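Local coordinates for NegoA.19184.a (Neisseria gonorrhoeae, PDB 5UEB), which is of unknown function but belongs to the DUF4265 family and folds into two antiparallel beta sheets with two helices, at residues E27-I41 against P45-I59. Sequence-based numbering, arbitrary orientation. Where two conformers were deposited one is given.
Sequences EILSGNIMPDGNFLI and PLFAPNLALNDIVAI. With EDO (1,2-ethanediol), chain N.
Strands 39-41 and 56-59 are antiparallel neighbours in the five-strand meander sheet, F39 pairing with V57 and L40 with I56, while segment 45-55, leading into the latter, passes E27 and L29 of strand 24-33. F39 and V57 form the hydrogen-bonded pair: F39 N gives to V57 O at 2.8 Å and V57 N returns a bond to F39 O. Backbone bonding continues just before strand 56-59 begins, I41 N donating almost straight to D55 O (173°) and N54 N to I41 O; N54 sits at the third position of the type II turn A52-D55, whose positive phi asparagine tolerates well.

Branched and aromatic side chains suit the buried face, where F39 CB lies 3.6 Å from I59 CG2 and I41 CD1 packs crosswise on V57 CG1 and L51 CD2. On the face of L40 and I56, one of two M34 conformers crosses I56, its flexible thioether SD 3.7 Å from CD1, a contact perhaps only part-time.

Buried E27 is gripped by three backbone amides of the loop. CG stands anti to the backbone N (chi1 176°) and the rest is extended, carrying the carboxylate to the loop. OE1 takes L46 N at 2.8 Å through its syn lone pair; OE2 accepts two donors, F47 N from the syn side, 26° out of plane, and A48 N, 2.9 Å away and nearly in line with the C-O bond.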
loop_
_atom_site.group_PDB
_atom_site.type_symbol
_atom_site.label_atom_id
_atom_site.label_comp_id
_atom_site.label_asym_id
_atom_site.label_seq_id
_atom_site.Cartn_x
_atom_site.Cartn_y
_atom_site.Cartn_z
ATOM N N GLU B 27 14.699 -3.483 -5.003
ATOM C CA GLU B 27 15.361 -2.299 -5.545
ATOM C C GLU B 27 15.939 -1.489 -4.394
ATOM O O GLU B 27 15.236 -1.210 -3.420
ATOM C CB GLU B 27 14.385 -1.415 -6.338
ATOM C CG GLU B 27 15.055 -0.137 -6.826
ATOM C CD GLU B 27 14.223 0.674 -7.798
ATOM O OE1 GLU B 27 14.740 1.709 -8.239
ATOM O OE2 GLU B 27 13.078 0.290 -8.123
ATOM N N ILE B 28 17.209 -1.094 -4.508
ATOM C CA ILE B 28 17.865 -0.262 -3.497
ATOM C C ILE B 28 17.770 1.194 -3.918
ATOM O O ILE B 28 18.071 1.534 -5.070
ATOM C CB ILE B 28 19.332 -0.671 -3.296
ATOM C CG1 ILE B 28 19.398 -2.119 -2.823
ATOM C CG2 ILE B 28 20.008 0.261 -2.269
ATOM C CD1 ILE B 28 20.819 -2.662 -2.696
ATOM N N LEU B 29 17.343 2.059 -2.993
ATOM C CA LEU B 29 17.214 3.491 -3.243
ATOM C C LEU B 29 18.098 4.280 -2.283
ATOM O O LEU B 29 18.118 4.016 -1.076
ATOM C CB LEU B 29 15.765 3.951 -3.057
ATOM C CG LEU B 29 14.752 3.374 -4.046
ATOM C CD1 LEU B 29 13.344 3.719 -3.589
ATOM C CD2 LEU B 29 14.998 3.901 -5.443
ATOM N N SER B 30 18.813 5.256 -2.821
ATOM C CA SER B 30 19.619 6.148 -2.005
ATOM C C SER B 30 18.757 7.268 -1.437
ATOM O O SER B 30 17.780 7.705 -2.052
ATOM C CB SER B 30 20.743 6.761 -2.842
ATOM O OG SER B 30 21.618 5.759 -3.332
ATOM N N GLY B 31 19.129 7.737 -0.255
ATOM C CA GLY B 31 18.411 8.835 0.359
ATOM C C GLY B 31 19.092 9.371 1.600
ATOM O O GLY B 31 20.313 9.252 1.758
ATOM N N ASN B 32 18.307 9.964 2.491
ATOM C CA ASN B 32 18.841 10.627 3.680
ATOM C C ASN B 32 17.965 10.260 4.867
ATOM O O ASN B 32 16.737 10.344 4.780
ATOM C CB ASN B 32 18.829 12.157 3.476
ATOM C CG ASN B 32 19.979 12.870 4.193
ATOM O OD1 ASN B 32 20.917 13.329 3.547
ATOM N ND2 ASN B 32 19.884 12.998 5.514
ATOM N N ILE B 33 18.587 9.850 5.976
ATOM C CA ILE B 33 17.839 9.669 7.211
ATOM C C ILE B 33 17.374 11.032 7.699
ATOM O O ILE B 33 18.112 12.029 7.623
ATOM C CB ILE B 33 18.718 8.984 8.274
ATOM C CG1 ILE B 33 19.264 7.650 7.772
ATOM C CG2 ILE B 33 17.938 8.795 9.579
ATOM C CD1 ILE B 33 18.201 6.654 7.428
ATOM N N MET B 34 16.147 11.093 8.184
ATOM C CA MET B 34 15.604 12.326 8.717
ATOM C C MET B 34 15.625 12.307 10.236
ATOM O O MET B 34 15.748 11.252 10.861
ATOM C CB MET B 34 14.174 12.507 8.216
ATOM C CG MET B 34 14.108 12.354 6.720
ATOM S SD MET B 34 12.554 12.920 6.051
ATOM C CE MET B 34 12.767 14.702 6.068
ATOM N N PRO B 35 15.539 13.478 10.872
ATOM C CA PRO B 35 15.654 13.516 12.342
ATOM C C PRO B 35 14.636 12.658 13.081
ATOM O O PRO B 35 14.919 12.236 14.212
ATOM C CB PRO B 35 15.498 15.008 12.676
ATOM C CG PRO B 35 15.980 15.704 11.448
ATOM C CD PRO B 35 15.527 14.839 10.291
ATOM N N ASP B 36 13.473 12.376 12.482
ATOM C CA ASP B 36 12.460 11.532 13.109
ATOM C C ASP B 36 12.691 10.040 12.882
ATOM O O ASP B 36 11.854 9.227 13.297
ATOM C CB ASP B 36 11.058 11.933 12.643
ATOM C CG ASP B 36 10.850 11.754 11.143
ATOM O OD1 ASP B 36 11.753 11.263 10.443
ATOM O OD2 ASP B 36 9.757 12.113 10.648
ATOM N N GLY B 37 13.788 9.661 12.232
ATOM C CA GLY B 37 14.065 8.267 11.970
ATOM C C GLY B 37 13.489 7.738 10.677
ATOM O O GLY B 37 13.716 6.565 10.351
ATOM N N ASN B 38 12.743 8.554 9.937
ATOM C CA ASN B 38 12.236 8.143 8.636
ATOM C C ASN B 38 13.283 8.408 7.560
ATOM O O ASN B 38 14.384 8.895 7.836
ATOM C CB ASN B 38 10.919 8.850 8.337
ATOM C CG ASN B 38 9.798 8.371 9.241
ATOM O OD1 ASN B 38 9.674 7.172 9.497
ATOM N ND2 ASN B 38 9.000 9.302 9.756
ATOM N N PHE B 39 12.947 8.076 6.313
ATOM C CA PHE B 39 13.916 8.028 5.219
ATOM C C PHE B 39 13.386 8.862 4.059
ATOM O O PHE B 39 12.279 8.610 3.562
ATOM C CB PHE B 39 14.117 6.567 4.798
ATOM C CG PHE B 39 15.229 6.330 3.803
ATOM C CD1 PHE B 39 15.069 6.632 2.454
ATOM C CD2 PHE B 39 16.408 5.715 4.206
ATOM C CE1 PHE B 39 16.087 6.361 1.541
ATOM C CE2 PHE B 39 17.433 5.451 3.298
ATOM C CZ PHE B 39 17.279 5.779 1.973
ATOM N N LEU B 40 14.160 9.858 3.633
ATOM C CA LEU B 40 13.813 10.677 2.475
ATOM C C LEU B 40 14.420 10.045 1.227
ATOM O O LEU B 40 15.645 9.953 1.115
ATOM C CB LEU B 40 14.352 12.097 2.662
ATOM C CG LEU B 40 14.184 13.090 1.501
ATOM C CD1 LEU B 40 12.710 13.377 1.275
ATOM C CD2 LEU B 40 14.953 14.392 1.776
ATOM N N ILE B 41 13.569 9.606 0.294
ATOM C CA ILE B 41 14.034 8.977 -0.939
ATOM C C ILE B 41 14.582 10.051 -1.868
ATOM O O ILE B 41 13.901 11.046 -2.144
ATOM C CB ILE B 41 12.881 8.201 -1.602
ATOM C CG1 ILE B 41 12.488 7.008 -0.723
ATOM C CG2 ILE B 41 13.278 7.738 -3.006
ATOM C CD1 ILE B 41 11.201 6.297 -1.202
ATOM N N PRO B 45 12.603 6.009 -8.356
ATOM C CA PRO B 45 12.542 4.540 -8.377
ATOM C C PRO B 45 12.410 4.025 -9.805
ATOM O O PRO B 45 11.590 4.515 -10.582
ATOM C CB PRO B 45 11.288 4.226 -7.548
ATOM C CG PRO B 45 11.095 5.460 -6.668
ATOM C CD PRO B 45 11.502 6.601 -7.571
ATOM N N LEU B 46 13.242 3.036 -10.151
ATOM C CA LEU B 46 13.229 2.485 -11.502
ATOM C C LEU B 46 12.090 1.498 -11.700
ATOM O O LEU B 46 11.466 1.480 -12.768
ATOM C CB LEU B 46 14.565 1.799 -11.812
ATOM C CG LEU B 46 15.759 2.729 -12.039
ATOM C CD1 LEU B 46 17.040 1.895 -12.143
ATOM C CD2 LEU B 46 15.540 3.551 -13.303
ATOM N N PHE B 47 11.818 0.653 -10.700
ATOM C CA PHE B 47 10.897 -0.470 -10.881
ATOM C C PHE B 47 9.872 -0.613 -9.763
ATOM O O PHE B 47 8.739 -1.044 -10.016
ATOM C CB PHE B 47 11.679 -1.781 -10.984
ATOM C CG PHE B 47 12.678 -1.797 -12.094
ATOM C CD1 PHE B 47 12.263 -1.883 -13.409
ATOM C CD2 PHE B 47 14.033 -1.719 -11.820
ATOM C CE1 PHE B 47 13.185 -1.890 -14.436
ATOM C CE2 PHE B 47 14.956 -1.725 -12.843
ATOM C CZ PHE B 47 14.530 -1.803 -14.146
ATOM N N ALA B 48 10.252 -0.300 -8.532
ATOM C CA ALA B 48 9.342 -0.499 -7.417
ATOM C C ALA B 48 8.138 0.421 -7.583
ATOM O O ALA B 48 8.308 1.614 -7.875
ATOM C CB ALA B 48 10.039 -0.218 -6.088
ATOM N N PRO B 49 6.923 -0.085 -7.434
ATOM C CA PRO B 49 5.737 0.746 -7.649
ATOM C C PRO B 49 5.357 1.561 -6.418
ATOM O O PRO B 49 5.798 1.302 -5.295
ATOM C CB PRO B 49 4.648 -0.292 -7.958
ATOM C CG PRO B 49 5.080 -1.508 -7.200
ATOM C CD PRO B 49 6.590 -1.514 -7.270
ATOM N N ASN B 50 4.522 2.573 -6.665
ATOM C CA ASN B 50 3.868 3.374 -5.631
ATOM C C ASN B 50 4.828 4.252 -4.839
ATOM O O ASN B 50 4.524 4.629 -3.704
ATOM C CB ASN B 50 2.992 2.522 -4.704
ATOM C CG ASN B 50 2.016 1.651 -5.472
ATOM O OD1 ASN B 50 1.983 0.433 -5.308
ATOM N ND2 ASN B 50 1.230 2.278 -6.325
ATOM N N LEU B 51 5.986 4.583 -5.416
ATOM C CA LEU B 51 6.994 5.414 -4.767
ATOM C C LEU B 51 7.525 6.471 -5.730
ATOM O O LEU B 51 7.596 6.255 -6.944
ATOM C CB LEU B 51 8.161 4.555 -4.249
ATOM C CG LEU B 51 7.820 3.662 -3.064
ATOM C CD1 LEU B 51 8.987 2.710 -2.782
ATOM C CD2 LEU B 51 7.531 4.521 -1.850
ATOM N N ALA B 52 7.903 7.621 -5.176
ATOM C CA ALA B 52 8.414 8.716 -5.984
ATOM C C ALA B 52 9.564 9.409 -5.272
ATOM O O ALA B 52 9.701 9.348 -4.045
ATOM C CB ALA B 52 7.322 9.753 -6.292
ATOM N N LEU B 53 10.383 10.071 -6.081
ATOM C CA LEU B 53 11.432 10.953 -5.580
ATOM C C LEU B 53 10.877 11.876 -4.501
ATOM O O LEU B 53 9.799 12.465 -4.657
ATOM C CB LEU B 53 11.938 11.797 -6.757
ATOM C CG LEU B 53 13.001 12.864 -6.473
ATOM C CD1 LEU B 53 14.318 12.191 -6.080
ATOM C CD2 LEU B 53 13.193 13.771 -7.688
ATOM N N ASN B 54 11.622 11.991 -3.401
ATOM C CA ASN B 54 11.324 12.875 -2.280
ATOM C C ASN B 54 10.134 12.427 -1.439
ATOM O O ASN B 54 9.733 13.152 -0.526
ATOM C CB ASN B 54 11.281 14.357 -2.674
ATOM C CG ASN B 54 12.647 14.867 -3.098
ATOM O OD1 ASN B 54 13.666 14.442 -2.547
ATOM N ND2 ASN B 54 12.682 15.766 -4.068
ATOM N N ASP B 55 9.605 11.222 -1.671
ATOM C CA ASP B 55 8.707 10.614 -0.695
ATOM C C ASP B 55 9.462 10.360 0.610
ATOM O O ASP B 55 10.673 10.101 0.613
ATOM C CB ASP B 55 8.201 9.259 -1.212
ATOM C CG ASP B 55 7.084 9.381 -2.251
ATOM O OD1 ASP B 55 6.630 10.506 -2.578
ATOM O OD2 ASP B 55 6.653 8.317 -2.747
ATOM N N ILE B 56 8.739 10.430 1.729
ATOM C CA ILE B 56 9.278 10.092 3.044
ATOM C C ILE B 56 8.650 8.776 3.478
ATOM O O ILE B 56 7.423 8.630 3.451
ATOM C CB ILE B 56 9.009 11.203 4.076
ATOM C CG1 ILE B 56 9.710 12.498 3.668
ATOM C CG2 ILE B 56 9.494 10.780 5.465
ATOM C CD1 ILE B 56 9.283 13.716 4.495
ATOM N N VAL B 57 9.485 7.815 3.859
ATOM C CA VAL B 57 9.022 6.468 4.156
ATOM C C VAL B 57 9.566 6.021 5.503
ATOM O O VAL B 57 10.618 6.485 5.963
ATOM C CB VAL B 57 9.400 5.450 3.053
ATOM C CG1 VAL B 57 8.810 5.863 1.699
ATOM C CG2 VAL B 57 10.921 5.292 2.972
ATOM N N ALA B 58 8.825 5.128 6.145
ATOM C CA ALA B 58 9.260 4.453 7.356
ATOM C C ALA B 58 10.037 3.198 6.988
ATOM O O ALA B 58 9.791 2.570 5.954
ATOM C CB ALA B 58 8.059 4.070 8.216
ATOM N N ILE B 59 10.978 2.826 7.857
ATOM C CA ILE B 59 11.930 1.771 7.553
ATOM C C ILE B 59 11.973 0.775 8.704
ATOM O O ILE B 59 11.552 1.060 9.829
ATOM C CB ILE B 59 13.332 2.344 7.280
ATOM C CG1 ILE B 59 13.839 3.072 8.520
ATOM C CG2 ILE B 59 13.279 3.317 6.103
ATOM C CD1 ILE B 59 15.233 3.725 8.339
HETATM C C1 EDO N . 4.693 0.099 -2.121
HETATM O O1 EDO N . 4.239 1.054 -1.153
HETATM C C2 EDO N . 6.213 0.123 -2.247
HETATM O O2 EDO N . 6.628 -0.817 -3.245
HETATM O O HOH W 1 11.202 4.659 10.152
#